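Local coordinates for protein cocosin 1 acidic chain (PDB 5WPW) that serves as a hexameric 11S seed storage globulin of coconut, a nutrient reservoir built from paired acidic and basic chains, and is a potential food allergen, at residues 113-118 with 252-257; 270-275 with 287-292; 156-161 with 177-182; 17-22 with 209-214; 1-6 with 34-39. The protein carries 2 engineered substitutions. One frame throughout, in Å; residues are numbered along the deposited sequence.

Interaction 1: residues 113-118 with 252-257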
# COMPACT_ATOMS: atom_id res chain seq x y z
N GLY A 113 20.54 -1.19 -26.23
CA GLY A 113 19.46 -1.94 -25.63
C GLY A 113 19.04 -1.49 -24.24
O GLY A 113 18.07 -2.03 -23.70
N ASP A 114 19.76 -0.55 -23.64
CA ASP A 114 19.38 -0.10 -22.31
C ASP A 114 18.14 0.79 -22.37
O ASP A 114 17.95 1.57 -23.30
CB ASP A 114 20.51 0.69 -21.66
CG ASP A 114 21.55 -0.20 -21.04
OD1 ASP A 114 21.34 -1.42 -20.90
OD2 ASP A 114 22.60 0.33 -20.66
N VAL A 115 17.31 0.68 -21.34
CA VAL A 115 16.22 1.62 -21.09
C VAL A 115 16.59 2.39 -19.84
O VAL A 115 16.94 1.78 -18.82
CB VAL A 115 14.87 0.92 -20.90
CG1 VAL A 115 13.87 1.96 -20.52
CG2 VAL A 115 14.43 0.23 -22.17
N LEU A 116 16.55 3.72 -19.93
CA LEU A 116 16.79 4.60 -18.80
C LEU A 116 15.50 5.33 -18.45
O LEU A 116 14.80 5.83 -19.34
CB LEU A 116 17.87 5.62 -19.12
CG LEU A 116 19.23 4.99 -19.40
CD1 LEU A 116 19.75 5.41 -20.77
CD2 LEU A 116 20.16 5.42 -18.29
N ALA A 117 15.19 5.40 -17.15
CA ALA A 117 14.00 6.10 -16.64
C ALA A 117 14.45 7.34 -15.87
O ALA A 117 15.19 7.23 -14.88
CB ALA A 117 13.18 5.20 -15.72
N VAL A 118 14.01 8.50 -16.33
CA VAL A 118 14.33 9.78 -15.70
C VAL A 118 13.07 10.45 -15.13
O VAL A 118 12.26 10.96 -15.90
CB VAL A 118 15.01 10.71 -16.72
CG1 VAL A 118 15.36 12.03 -16.08
CG2 VAL A 118 16.25 10.04 -17.28
N GLN A 252 17.77 -0.44 -17.21
CA GLN A 252 17.62 -1.88 -17.40
C GLN A 252 17.76 -2.20 -18.87
O GLN A 252 17.17 -1.52 -19.72
CB GLN A 252 16.26 -2.36 -16.88
CG GLN A 252 15.94 -3.77 -17.33
CD GLN A 252 16.04 -4.78 -16.22
OE1 GLN A 252 16.57 -4.49 -15.15
NE2 GLN A 252 15.50 -5.98 -16.46
N ASN A 253 18.53 -3.23 -19.18
CA ASN A 253 18.74 -3.63 -20.55
C ASN A 253 17.61 -4.56 -21.00
O ASN A 253 17.28 -5.53 -20.31
CB ASN A 253 20.10 -4.30 -20.70
CG ASN A 253 20.35 -4.77 -22.11
OD1 ASN A 253 20.00 -5.88 -22.46
ND2 ASN A 253 20.93 -3.91 -22.93
N ILE A 254 16.98 -4.25 -22.14
CA ILE A 254 15.97 -5.12 -22.72
C ILE A 254 16.36 -5.63 -24.10
O ILE A 254 15.55 -6.32 -24.73
CB ILE A 254 14.59 -4.44 -22.78
CG1 ILE A 254 14.66 -3.19 -23.67
CG2 ILE A 254 14.10 -4.13 -21.36
CD1 ILE A 254 13.30 -2.70 -24.11
N GLY A 255 17.56 -5.32 -24.58
CA GLY A 255 17.92 -5.69 -25.94
C GLY A 255 18.57 -7.05 -26.01
O GLY A 255 18.55 -7.71 -27.05
N ASP A 256 19.17 -7.46 -24.90
CA ASP A 256 19.92 -8.71 -24.79
C ASP A 256 18.99 -9.88 -25.08
O ASP A 256 18.01 -10.07 -24.35
CB ASP A 256 20.53 -8.85 -23.39
CG ASP A 256 21.34 -10.15 -23.23
OD1 ASP A 256 21.36 -11.01 -24.14
OD2 ASP A 256 21.96 -10.34 -22.15
N PRO A 257 19.30 -10.70 -26.08
CA PRO A 257 18.43 -11.85 -26.37
C PRO A 257 18.22 -12.76 -25.19
O PRO A 257 17.12 -13.32 -25.04
CB PRO A 257 19.19 -12.58 -27.49
CG PRO A 257 20.00 -11.51 -28.14
CD PRO A 257 20.42 -10.60 -27.02
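Asp114 and Asn253 cross at roughly a right angle where strand 114-118 runs antiparallel to the end of strand 251-253, and their carboxylate and amide planes stand 80° apart. ND2 of Asn253 gives a hydrogen to OD1 of Asp114 at 3.2 Å; the oxygen lies in the plane of the amide, while the amide nitrogen sits above the plane of the carboxylate. Asn253 carries CG anti to its own N (chi1 179°), which lays the amide against Gly113 and leaves OD1 facing its own chain. That oxygen accepts from N of Asp256 at 3.0 Å in an Asx motif, fixing the turn that follows the strand. The other carboxylate oxygen of Asp114, OD2, is taken by the backbone N of Gln111. The strand pair belongs to the antiparallel sheet of the N-terminal cupin domain: strand 251-253, early in the basic chain and the last strand of the sheet within this subunit, adds itself to strands of the acidic chain, as expected of the bicupin 11S globulins. Val115 and Gln252 form the hydrogen-bonded pair, with Val115 N to Gln252 O at 2.7 Å and Gln252 N to Val115 O at 2.9 Å. Beyond them the chain turns, and Ile254 N reaches Gly113 O at 2.9 Å. Val115 points to the face opposite Asp114, and Ile254, just past the strand, slants across it, its CD1 3.7 Å from Val115 CG2, which is anti to its own carbonyl carbon. Leu273 of strand 268-273 packs on both, and on Gln252, whose OE1 is bonded to Lys249.

Interaction 2: residues 270-275 with 287-292; sequences ITTLNS and SAERVV
Glu289 reaches from strand 287-293 over the side chain of Ile270 on the antiparallel neighbour, strand 268-273. Its CB lies 4.0 Å from Thr271 O. With CG anti to the backbone N (chi1 -179°), the chain runs on extended, and CG comes to 3.6 Å from CG2 of Ile270. The carboxylate carbon CD stays beside the same methyl, and OE2 touches it at 3.4 Å, so the charged end rests on a hydrocarbon surface; the other oxygen, OE1, has a long, weak ion pair with Lys364. In the register, Glu289 faces Thr272 as a non-hydrogen-bonded pair, flanked by hydrogen-bonded ones. Thr271 and Arg290 exchange two bonds, and Leu273 and Ala288 another two, the shorter from Leu273 N to Ala288 O at 2.7 Å. On the face of Thr271 and Leu273, a water gives one hydrogen to Thr271 OG1 at 2.8 Å and the other to Arg290 O. The guanidinium of Arg290 leads away to Thr314 and Leu360 O. Helix 281-284 lies in the connection between the two strands and packs on Leu273, while strand 262-264 flanks strand 268-273 and strand 357-364 flanks strand 287-293 in the sheet of the C-terminal cupin domain.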
# COMPACT_ATOMS: atom_id res chain seq x y z
N ILE A 270 10.14 -11.61 -27.39
CA ILE A 270 9.61 -10.41 -26.75
C ILE A 270 10.18 -10.30 -25.35
O ILE A 270 10.27 -11.29 -24.63
CB ILE A 270 8.07 -10.41 -26.67
CG1 ILE A 270 7.44 -10.68 -28.03
CG2 ILE A 270 7.58 -9.09 -26.07
CD1 ILE A 270 5.94 -10.75 -27.95
N THR A 271 10.50 -9.08 -24.95
CA THR A 271 11.06 -8.80 -23.64
C THR A 271 10.29 -7.61 -23.10
O THR A 271 10.17 -6.59 -23.79
CB THR A 271 12.56 -8.51 -23.73
OG1 THR A 271 13.21 -9.62 -24.35
CG2 THR A 271 13.15 -8.32 -22.35
N THR A 272 9.69 -7.77 -21.94
CA THR A 272 8.85 -6.76 -21.33
C THR A 272 9.61 -6.03 -20.24
O THR A 272 10.42 -6.62 -19.52
CB THR A 272 7.61 -7.43 -20.72
OG1 THR A 272 6.92 -8.15 -21.76
CG2 THR A 272 6.68 -6.41 -20.04
N LEU A 273 9.31 -4.76 -20.06
CA LEU A 273 9.92 -3.98 -18.98
C LEU A 273 8.81 -3.24 -18.26
O LEU A 273 8.12 -2.42 -18.86
CB LEU A 273 10.96 -3.00 -19.53
CG LEU A 273 11.72 -2.16 -18.50
CD1 LEU A 273 12.31 -3.04 -17.44
CD2 LEU A 273 12.82 -1.41 -19.21
N ASN A 274 8.60 -3.58 -16.99
CA ASN A 274 7.65 -2.85 -16.15
C ASN A 274 8.15 -2.92 -14.71
O ASN A 274 9.27 -3.39 -14.45
CB ASN A 274 6.24 -3.44 -16.32
CG ASN A 274 6.18 -4.90 -15.97
OD1 ASN A 274 6.79 -5.34 -14.99
ND2 ASN A 274 5.48 -5.69 -16.78
N SER A 275 7.30 -2.49 -13.76
CA SER A 275 7.75 -2.37 -12.38
C SER A 275 8.07 -3.71 -11.72
O SER A 275 8.61 -3.70 -10.62
CB SER A 275 6.72 -1.61 -11.50
OG SER A 275 5.40 -2.17 -11.51
N SER A 287 5.96 1.63 -19.29
CA SER A 287 6.50 0.30 -19.50
C SER A 287 7.18 0.30 -20.87
O SER A 287 6.99 1.21 -21.67
CB SER A 287 5.39 -0.77 -19.45
OG SER A 287 4.59 -0.66 -18.28
N ALA A 288 7.97 -0.73 -21.14
CA ALA A 288 8.59 -0.85 -22.45
C ALA A 288 8.57 -2.30 -22.89
O ALA A 288 8.36 -3.22 -22.09
CB ALA A 288 10.04 -0.31 -22.44
N GLU A 289 8.81 -2.50 -24.18
CA GLU A 289 8.79 -3.82 -24.78
C GLU A 289 9.77 -3.82 -25.95
O GLU A 289 9.76 -2.88 -26.75
CB GLU A 289 7.38 -4.16 -25.25
CG GLU A 289 7.22 -5.50 -25.88
CD GLU A 289 5.76 -5.90 -26.02
OE1 GLU A 289 5.07 -5.39 -26.95
OE2 GLU A 289 5.31 -6.72 -25.20
N ARG A 290 10.62 -4.83 -26.04
CA ARG A 290 11.50 -5.04 -27.19
C ARG A 290 10.97 -6.26 -27.95
O ARG A 290 10.87 -7.33 -27.36
CB ARG A 290 12.94 -5.22 -26.74
CG ARG A 290 13.89 -5.75 -27.82
CD ARG A 290 13.90 -4.82 -29.01
NE ARG A 290 15.17 -4.86 -29.73
CZ ARG A 290 15.41 -4.14 -30.82
NH1 ARG A 290 14.46 -3.34 -31.30
NH2 ARG A 290 16.58 -4.22 -31.43
N VAL A 291 10.54 -6.05 -29.19
CA VAL A 291 10.02 -7.11 -30.06
C VAL A 291 11.01 -7.32 -31.20
O VAL A 291 11.37 -6.37 -31.90
CB VAL A 291 8.63 -6.76 -30.62
CG1 VAL A 291 8.10 -7.86 -31.52
CG2 VAL A 291 7.65 -6.47 -29.48
N VAL A 292 11.45 -8.56 -31.39
CA VAL A 292 12.34 -8.91 -32.50
C VAL A 292 11.69 -10.09 -33.22
O VAL A 292 11.61 -11.18 -32.65
CB VAL A 292 13.75 -9.27 -32.04
CG1 VAL A 292 14.55 -9.92 -33.21
CG2 VAL A 292 14.48 -8.03 -31.48
O HOH W 1 13.20 -9.47 -27.14

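Interaction 3: residues 156-161 with 177-182; sequences FLLAGR and ENILRG
The end of strand 155-157 and the loop leading from strand 175-177 to helix 185-192 meet here, where the N-terminal cupin domain passes into its helical extension. Asn178 and Ile179 of that loop fit against the turn made by residues 157-160. Ile179 N donates to Leu157 O at 2.9 Å, nearly along the C=O axis. The side chain of Ile179 divides between two partners: CG2 approaches the edge of the Phe156 ring, close to its plane, and sits 3.9 Å from Phe156 CB, while CD1 lies against CD2 of Leu158 at 3.5 Å, tighter than usual for two carbons, with the two side chains pointing the same way. Asn178 has CG between its N and carbonyl carbon (chi1 75°), which brings ND2 toward Gly160 O in a weak bond and turns OD1 back to accept, weakly, from N of Leu180 and Arg181. A water links Leu157 N to Glu177 O. At the outer end Arg161 and Glu177 lie side by side in a salt bridge. NE of Arg161 points at OE2 of Glu177 at 3.0 Å, the oxygen close to the guanidinium plane at its edge but the donor 43° out of the carboxylate plane; bends at chi3 of Arg161 and chi2 of Glu177 bring the groups together. NH1 of Arg161 serves Asp207 O instead. The third subunit packs over the turn, with its Trp303 on Leu158 and its Tyr393 hydroxyl bonded to Leu158 O, an arrangement in keeping with the 11S globulin trimer, in which the helical extension of one cupin domain meets the neighbouring subunit.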
# COMPACT_ATOMS: atom_id res chain seq x y z
N PHE A 156 14.13 22.50 -19.04
CA PHE A 156 14.80 23.54 -18.27
C PHE A 156 16.28 23.23 -18.29
O PHE A 156 16.73 22.30 -17.60
CB PHE A 156 14.28 23.59 -16.83
CG PHE A 156 12.81 23.93 -16.70
CD1 PHE A 156 11.83 23.02 -17.06
CD2 PHE A 156 12.40 25.16 -16.18
CE1 PHE A 156 10.47 23.34 -16.92
CE2 PHE A 156 11.06 25.48 -16.03
CZ PHE A 156 10.09 24.57 -16.40
N LEU A 157 17.05 23.98 -19.06
CA LEU A 157 18.49 23.77 -19.14
C LEU A 157 19.17 24.33 -17.91
O LEU A 157 18.89 25.45 -17.49
CB LEU A 157 19.07 24.45 -20.39
CG LEU A 157 18.58 23.93 -21.72
CD1 LEU A 157 18.76 25.02 -22.76
CD2 LEU A 157 19.36 22.68 -22.07
N LEU A 158 20.06 23.54 -17.30
CA LEU A 158 20.89 24.07 -16.23
C LEU A 158 22.11 24.81 -16.78
O LEU A 158 22.68 25.66 -16.10
CB LEU A 158 21.34 22.95 -15.29
CG LEU A 158 20.36 22.31 -14.30
CD1 LEU A 158 21.12 21.54 -13.21
CD2 LEU A 158 19.44 23.33 -13.69
N ALA A 159 22.51 24.49 -18.00
CA ALA A 159 23.63 25.16 -18.64
C ALA A 159 23.36 25.21 -20.13
O ALA A 159 22.63 24.38 -20.67
CB ALA A 159 24.94 24.42 -18.36
N GLY A 160 23.94 26.21 -20.80
CA GLY A 160 23.90 26.26 -22.25
C GLY A 160 22.71 27.00 -22.82
O GLY A 160 22.02 27.78 -22.16
N ARG A 161 22.48 26.74 -24.11
CA ARG A 161 21.43 27.35 -24.92
C ARG A 161 21.08 26.39 -26.04
O ARG A 161 21.88 25.53 -26.42
CB ARG A 161 21.85 28.69 -25.54
CG ARG A 161 22.31 29.78 -24.58
CD ARG A 161 23.02 30.90 -25.33
NE ARG A 161 22.11 31.84 -25.97
CZ ARG A 161 22.28 32.33 -27.19
NH1 ARG A 161 23.32 31.95 -27.92
NH2 ARG A 161 21.40 33.19 -27.70
N GLU A 177 17.26 29.84 -23.40
CA GLU A 177 18.37 30.08 -22.48
C GLU A 177 18.30 29.13 -21.28
O GLU A 177 17.26 28.54 -20.99
CB GLU A 177 18.35 31.53 -22.00
CG GLU A 177 18.43 32.57 -23.12
CD GLU A 177 19.86 32.80 -23.58
OE1 GLU A 177 20.78 32.19 -22.99
OE2 GLU A 177 20.07 33.58 -24.53
N ASN A 178 19.42 28.99 -20.59
CA ASN A 178 19.42 28.20 -19.38
C ASN A 178 18.79 29.01 -18.25
O ASN A 178 18.67 30.24 -18.32
CB ASN A 178 20.83 27.75 -19.03
CG ASN A 178 21.66 28.86 -18.45
OD1 ASN A 178 21.69 29.05 -17.24
ND2 ASN A 178 22.34 29.60 -19.31
N ILE A 179 18.36 28.31 -17.20
CA ILE A 179 17.55 28.96 -16.18
C ILE A 179 18.34 30.00 -15.41
O ILE A 179 17.77 30.98 -14.92
CB ILE A 179 16.98 27.90 -15.23
CG1 ILE A 179 18.11 27.01 -14.74
CG2 ILE A 179 15.95 27.06 -15.98
CD1 ILE A 179 17.85 26.39 -13.40
N LEU A 180 19.65 29.81 -15.27
CA LEU A 180 20.46 30.80 -14.56
C LEU A 180 20.47 32.14 -15.29
O LEU A 180 20.63 33.19 -14.65
CB LEU A 180 21.89 30.29 -14.38
CG LEU A 180 22.02 28.93 -13.69
CD1 LEU A 180 23.50 28.59 -13.52
CD2 LEU A 180 21.28 28.91 -12.34
N ARG A 181 20.29 32.13 -16.61
CA ARG A 181 20.15 33.36 -17.38
C ARG A 181 18.95 34.19 -16.92
O ARG A 181 18.92 35.40 -17.15
CB ARG A 181 20.04 33.01 -18.87
CG ARG A 181 19.92 34.19 -19.83
CD ARG A 181 21.27 34.88 -20.04
NE ARG A 181 21.17 36.05 -20.92
CZ ARG A 181 20.87 37.28 -20.49
NH1 ARG A 181 20.65 37.49 -19.20
NH2 ARG A 181 20.80 38.28 -21.35
N GLY A 182 17.97 33.56 -16.27
CA GLY A 182 16.82 34.29 -15.77
C GLY A 182 17.08 35.07 -14.51
O GLY A 182 16.28 35.95 -14.16
O HOH W 2 16.09 26.44 -20.18

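Interaction 4: residues 17-22 with 209-214; sequences VRSEAG and RGEIVR
Glu20 reaches across residues 209-214 with its chain fully extended, CG anti to the backbone N (chi1 -179°), and its OE1 receives the backbone N of Arg214 at 2.8 Å. The bond is nearly straight, 173° at the hydrogen, and uses the anti side of the carboxylate. The same oxygen takes a hydrogen from a water at 2.7 Å, which also donates to Arg214 O and accepts from NH1 of Arg209. Neither arginine forms an ion pair with Glu20: the carboxylate lies against the aliphatic CG and CD of Arg209, and Arg214 turns its guanidinium toward Ala21, with Ala21 CB over one face of the guanidinium, offset toward its rim. Two backbone bonds set this arrangement, Glu20 N to Arg209 O at 2.9 Å and Ala21 N to Ile212 O at 3.0 Å, the second meeting its carbonyl from well above the plane. Ser19 CB fits between the carbonyl oxygens of Arg209 and Ile212, 3.3 Å from each, while its OG is a weak acceptor for Glu211 N. CG2 of Ile212 lies 3.3 Å from Ala21 O. The tight turn between strands 15-19 and 22-26, closed by Ser19 N to Gly22 O, thus presents three successive residues to the other segment, but leaves Gly22 N buried without a partner. Farther out, Asp207 holds the guanidinium of Arg209, which also bonds Asn391 O of the third subunit, and Glu211 pairs with Arg44. Strand 212-214 pairs with strand 50-57, and Ile212 reaches from it to touch Thr24 of strand 22-26 and Arg44 and Ile46 of strand 40-46.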
# COMPACT_ATOMS: atom_id res chain seq x y z
N VAL A 17 17.42 20.12 -34.88
CA VAL A 17 18.30 21.17 -34.37
C VAL A 17 19.70 20.58 -34.27
O VAL A 17 19.91 19.58 -33.57
CB VAL A 17 17.82 21.70 -33.01
CG1 VAL A 17 18.77 22.77 -32.49
CG2 VAL A 17 16.40 22.23 -33.12
N ARG A 18 20.66 21.19 -34.97
CA ARG A 18 22.02 20.68 -34.95
C ARG A 18 22.83 21.39 -33.87
O ARG A 18 22.84 22.62 -33.79
CB ARG A 18 22.70 20.84 -36.31
CG ARG A 18 23.94 19.97 -36.41
CD ARG A 18 24.55 19.95 -37.81
NE ARG A 18 24.38 18.66 -38.50
CZ ARG A 18 24.80 17.48 -38.06
NH1 ARG A 18 24.58 16.39 -38.79
NH2 ARG A 18 25.44 17.36 -36.90
N SER A 19 23.48 20.60 -33.03
CA SER A 19 24.41 21.09 -32.03
C SER A 19 25.84 20.79 -32.48
O SER A 19 26.07 20.17 -33.52
CB SER A 19 24.11 20.44 -30.67
OG SER A 19 22.88 20.89 -30.12
N GLU A 20 26.80 21.22 -31.65
CA GLU A 20 28.21 21.06 -31.96
C GLU A 20 28.60 19.59 -32.09
O GLU A 20 29.31 19.21 -33.03
CB GLU A 20 29.05 21.74 -30.87
CG GLU A 20 30.54 21.68 -31.07
CD GLU A 20 31.28 22.41 -29.96
OE1 GLU A 20 31.28 21.91 -28.80
OE2 GLU A 20 31.87 23.48 -30.24
N ALA A 21 28.13 18.74 -31.17
CA ALA A 21 28.54 17.34 -31.11
C ALA A 21 27.37 16.37 -31.24
O ALA A 21 27.42 15.26 -30.72
CB ALA A 21 29.31 17.06 -29.82
N GLY A 22 26.31 16.79 -31.93
CA GLY A 22 25.19 15.91 -32.17
C GLY A 22 24.01 16.69 -32.71
O GLY A 22 24.11 17.89 -32.97
N ARG A 209 27.13 26.41 -29.02
CA ARG A 209 27.26 24.97 -29.18
C ARG A 209 25.92 24.23 -29.15
O ARG A 209 25.83 23.12 -29.69
CB ARG A 209 28.17 24.41 -28.09
CG ARG A 209 29.53 25.11 -27.99
CD ARG A 209 30.32 24.61 -26.78
NE ARG A 209 29.70 25.01 -25.52
CZ ARG A 209 29.99 24.46 -24.34
NH1 ARG A 209 30.90 23.50 -24.28
NH2 ARG A 209 29.39 24.88 -23.23
N GLY A 210 24.88 24.79 -28.54
CA GLY A 210 23.66 24.00 -28.37
C GLY A 210 23.75 23.10 -27.15
O GLY A 210 24.61 23.29 -26.27
N GLU A 211 22.86 22.10 -27.09
CA GLU A 211 22.76 21.26 -25.90
C GLU A 211 23.59 19.98 -25.97
O GLU A 211 23.64 19.22 -24.99
CB GLU A 211 21.30 20.91 -25.62
CG GLU A 211 20.65 20.11 -26.71
CD GLU A 211 19.41 19.37 -26.22
OE1 GLU A 211 19.25 19.21 -24.99
OE2 GLU A 211 18.62 18.94 -27.08
N ILE A 212 24.25 19.70 -27.09
CA ILE A 212 25.22 18.63 -27.18
C ILE A 212 26.54 19.26 -27.62
O ILE A 212 26.65 19.75 -28.75
CB ILE A 212 24.80 17.53 -28.17
CG1 ILE A 212 23.37 17.06 -27.85
CG2 ILE A 212 25.79 16.40 -28.13
CD1 ILE A 212 22.73 16.25 -28.98
N VAL A 213 27.53 19.26 -26.73
CA VAL A 213 28.78 19.99 -26.92
C VAL A 213 29.96 19.02 -26.94
O VAL A 213 29.89 17.91 -26.39
CB VAL A 213 28.97 21.07 -25.83
CG1 VAL A 213 27.70 21.88 -25.69
CG2 VAL A 213 29.41 20.45 -24.47
N ARG A 214 31.06 19.43 -27.58
CA ARG A 214 32.22 18.57 -27.72
C ARG A 214 33.15 18.75 -26.52
O ARG A 214 33.48 19.88 -26.14
CB ARG A 214 32.97 18.88 -29.02
CG ARG A 214 34.03 17.85 -29.43
CD ARG A 214 33.47 16.63 -30.21
NE ARG A 214 32.73 16.99 -31.43
CZ ARG A 214 32.36 16.12 -32.38
NH1 ARG A 214 32.66 14.82 -32.26
NH2 ARG A 214 31.69 16.55 -33.44
O HOH W 3 32.88 22.42 -26.65

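Interaction 5: residues 1-6 with 34-39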
# COMPACT_ATOMS: atom_id res chain seq x y z
N ASN A 1 -10.72 15.90 -26.73
CA ASN A 1 -9.62 14.97 -26.95
C ASN A 1 -9.54 14.57 -28.42
O ASN A 1 -10.56 14.46 -29.10
CB ASN A 1 -9.78 13.72 -26.07
CG ASN A 1 -9.40 13.97 -24.60
OD1 ASN A 1 -10.26 14.22 -23.76
ND2 ASN A 1 -8.11 13.85 -24.29
N GLU A 2 -8.31 14.34 -28.89
CA GLU A 2 -8.02 14.01 -30.28
C GLU A 2 -8.05 12.52 -30.56
O GLU A 2 -7.54 12.09 -31.60
CB GLU A 2 -6.64 14.56 -30.68
CG GLU A 2 -6.59 16.04 -31.01
CD GLU A 2 -6.40 16.90 -29.77
OE1 GLU A 2 -6.66 16.41 -28.65
OE2 GLU A 2 -5.99 18.08 -29.91
N CYS A 3 -8.60 11.71 -29.66
CA CYS A 3 -8.52 10.27 -29.87
C CYS A 3 -9.60 9.74 -30.81
O CYS A 3 -9.67 8.53 -31.03
CB CYS A 3 -8.55 9.52 -28.53
SG CYS A 3 -6.98 9.58 -27.63
N ARG A 4 -10.42 10.62 -31.38
CA ARG A 4 -11.26 10.24 -32.52
C ARG A 4 -10.46 10.46 -33.81
O ARG A 4 -10.69 11.38 -34.59
CB ARG A 4 -12.58 11.00 -32.52
CG ARG A 4 -13.52 10.61 -31.38
CD ARG A 4 -14.26 11.82 -30.81
NE ARG A 4 -14.76 11.63 -29.44
CZ ARG A 4 -14.90 12.63 -28.57
NH1 ARG A 4 -15.36 12.40 -27.34
NH2 ARG A 4 -14.58 13.86 -28.93
N ILE A 5 -9.50 9.57 -34.01
CA ILE A 5 -8.60 9.66 -35.14
C ILE A 5 -9.20 8.90 -36.30
O ILE A 5 -9.54 7.72 -36.17
CB ILE A 5 -7.21 9.11 -34.79
CG1 ILE A 5 -6.78 9.55 -33.39
CG2 ILE A 5 -6.18 9.56 -35.82
CD1 ILE A 5 -7.14 8.53 -32.34
N GLU A 6 -9.34 9.58 -37.44
CA GLU A 6 -9.83 8.91 -38.65
C GLU A 6 -8.80 7.90 -39.16
O GLU A 6 -9.15 6.74 -39.43
CB GLU A 6 -10.17 9.95 -39.72
CG GLU A 6 -10.88 9.39 -40.96
CD GLU A 6 -12.13 8.59 -40.62
OE1 GLU A 6 -11.99 7.39 -40.33
OE2 GLU A 6 -13.25 9.16 -40.67
N PHE A 34 0.06 12.08 -31.32
CA PHE A 34 0.79 12.42 -30.10
C PHE A 34 -0.14 13.07 -29.08
O PHE A 34 -0.04 12.80 -27.88
CB PHE A 34 1.94 13.37 -30.43
CG PHE A 34 3.19 12.66 -30.81
CD1 PHE A 34 3.89 11.95 -29.87
CD2 PHE A 34 3.65 12.71 -32.10
CE1 PHE A 34 5.04 11.29 -30.21
CE2 PHE A 34 4.80 12.05 -32.45
CZ PHE A 34 5.50 11.34 -31.49
N ARG A 35 -1.03 13.94 -29.54
CA ARG A 35 -2.00 14.52 -28.64
C ARG A 35 -2.98 13.47 -28.11
O ARG A 35 -3.40 13.55 -26.95
CB ARG A 35 -2.74 15.67 -29.33
CG ARG A 35 -2.01 17.02 -29.22
CD ARG A 35 -2.87 18.19 -29.67
NE ARG A 35 -3.16 18.14 -31.10
CZ ARG A 35 -3.41 19.20 -31.87
NH1 ARG A 35 -3.40 20.42 -31.34
NH2 ARG A 35 -3.65 19.04 -33.16
N CYS A 36 -3.32 12.46 -28.91
CA CYS A 36 -4.18 11.41 -28.37
C CYS A 36 -3.42 10.58 -27.34
O CYS A 36 -3.97 10.24 -26.30
CB CYS A 36 -4.72 10.52 -29.48
SG CYS A 36 -5.51 8.95 -28.90
N ALA A 37 -2.15 10.28 -27.61
CA ALA A 37 -1.37 9.46 -26.70
C ALA A 37 -0.91 10.25 -25.47
O ALA A 37 -0.58 9.63 -24.46
CB ALA A 37 -0.15 8.88 -27.41
N GLY A 38 -0.88 11.57 -25.56
CA GLY A 38 -0.39 12.40 -24.46
C GLY A 38 1.10 12.31 -24.21
O GLY A 38 1.54 12.36 -23.04
N VAL A 39 1.90 12.19 -25.27
CA VAL A 39 3.35 12.06 -25.17
C VAL A 39 4.01 13.05 -26.14
O VAL A 39 3.37 13.59 -27.04
CB VAL A 39 3.84 10.62 -25.46
CG1 VAL A 39 3.26 9.62 -24.43
CG2 VAL A 39 3.46 10.21 -26.84
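Cys3 and Cys36 are joined through their SG atoms at 2.0 Å, with the disulfide torsion at 100°, tying the N-terminal loop to helix 32-37. This bridge lies within the acidic chain and is distinct from the Cys79-Cys246 disulfide that links the acidic and basic chains. It is reached from different rotamers: SG of Cys36 is anti to its N (chi1 168°), whereas SG of Cys3 is anti to its carbonyl carbon. This covalent centre is the compact part of the contact. Both cysteines are buried, and CD1 of Ile5 lies near the bridge, 3.8 Å from Cys36 SG. The other side is looser and more open, with Glu2 and Arg35 both partly exposed. OE2 of Glu2 stands 3.0 Å above one face of the Arg35 guanidinium, displaced toward its rim, and is 3.1 Å from NE. The two flat groups are inclined by 28°, and no N-H points at the oxygen, so the salt bridge rests on charge alone. A bend at chi2 of Glu2 carries its carboxylate over Arg35. Arg4 turns away from the helix to form a salt bridge with Asp150 of the fourth subunit. The chemistry thus gives the two parts unequal permanence: the disulfide holds the loop to the helix for as long as the cysteines stay oxidised, while the ion pair beside it has little directional constraint and would probably be sensitive to ionic strength.

Interactions 1 and 2 lie side by side, with centres 9 Å apart, and the packing between them joins the two cupin domains: Leu273 of interaction 2 sets its CD2 against Val115 CB of interaction 1 at 3.5 Å. Both also touch the second subunit. Interactions 3 and 4 form a second group, with centres 15 Å apart and nearest atoms about 3 Å apart without touching; they share a sheet through strands 155-157 and 212-214, and both meet the third subunit. Interaction 5 stands apart, its centre 23 Å from interaction 2 and 32 Å from interactions 3 and 4, and reaches the fourth subunit. The contacts therefore lie near three different neighbours in the hexamer.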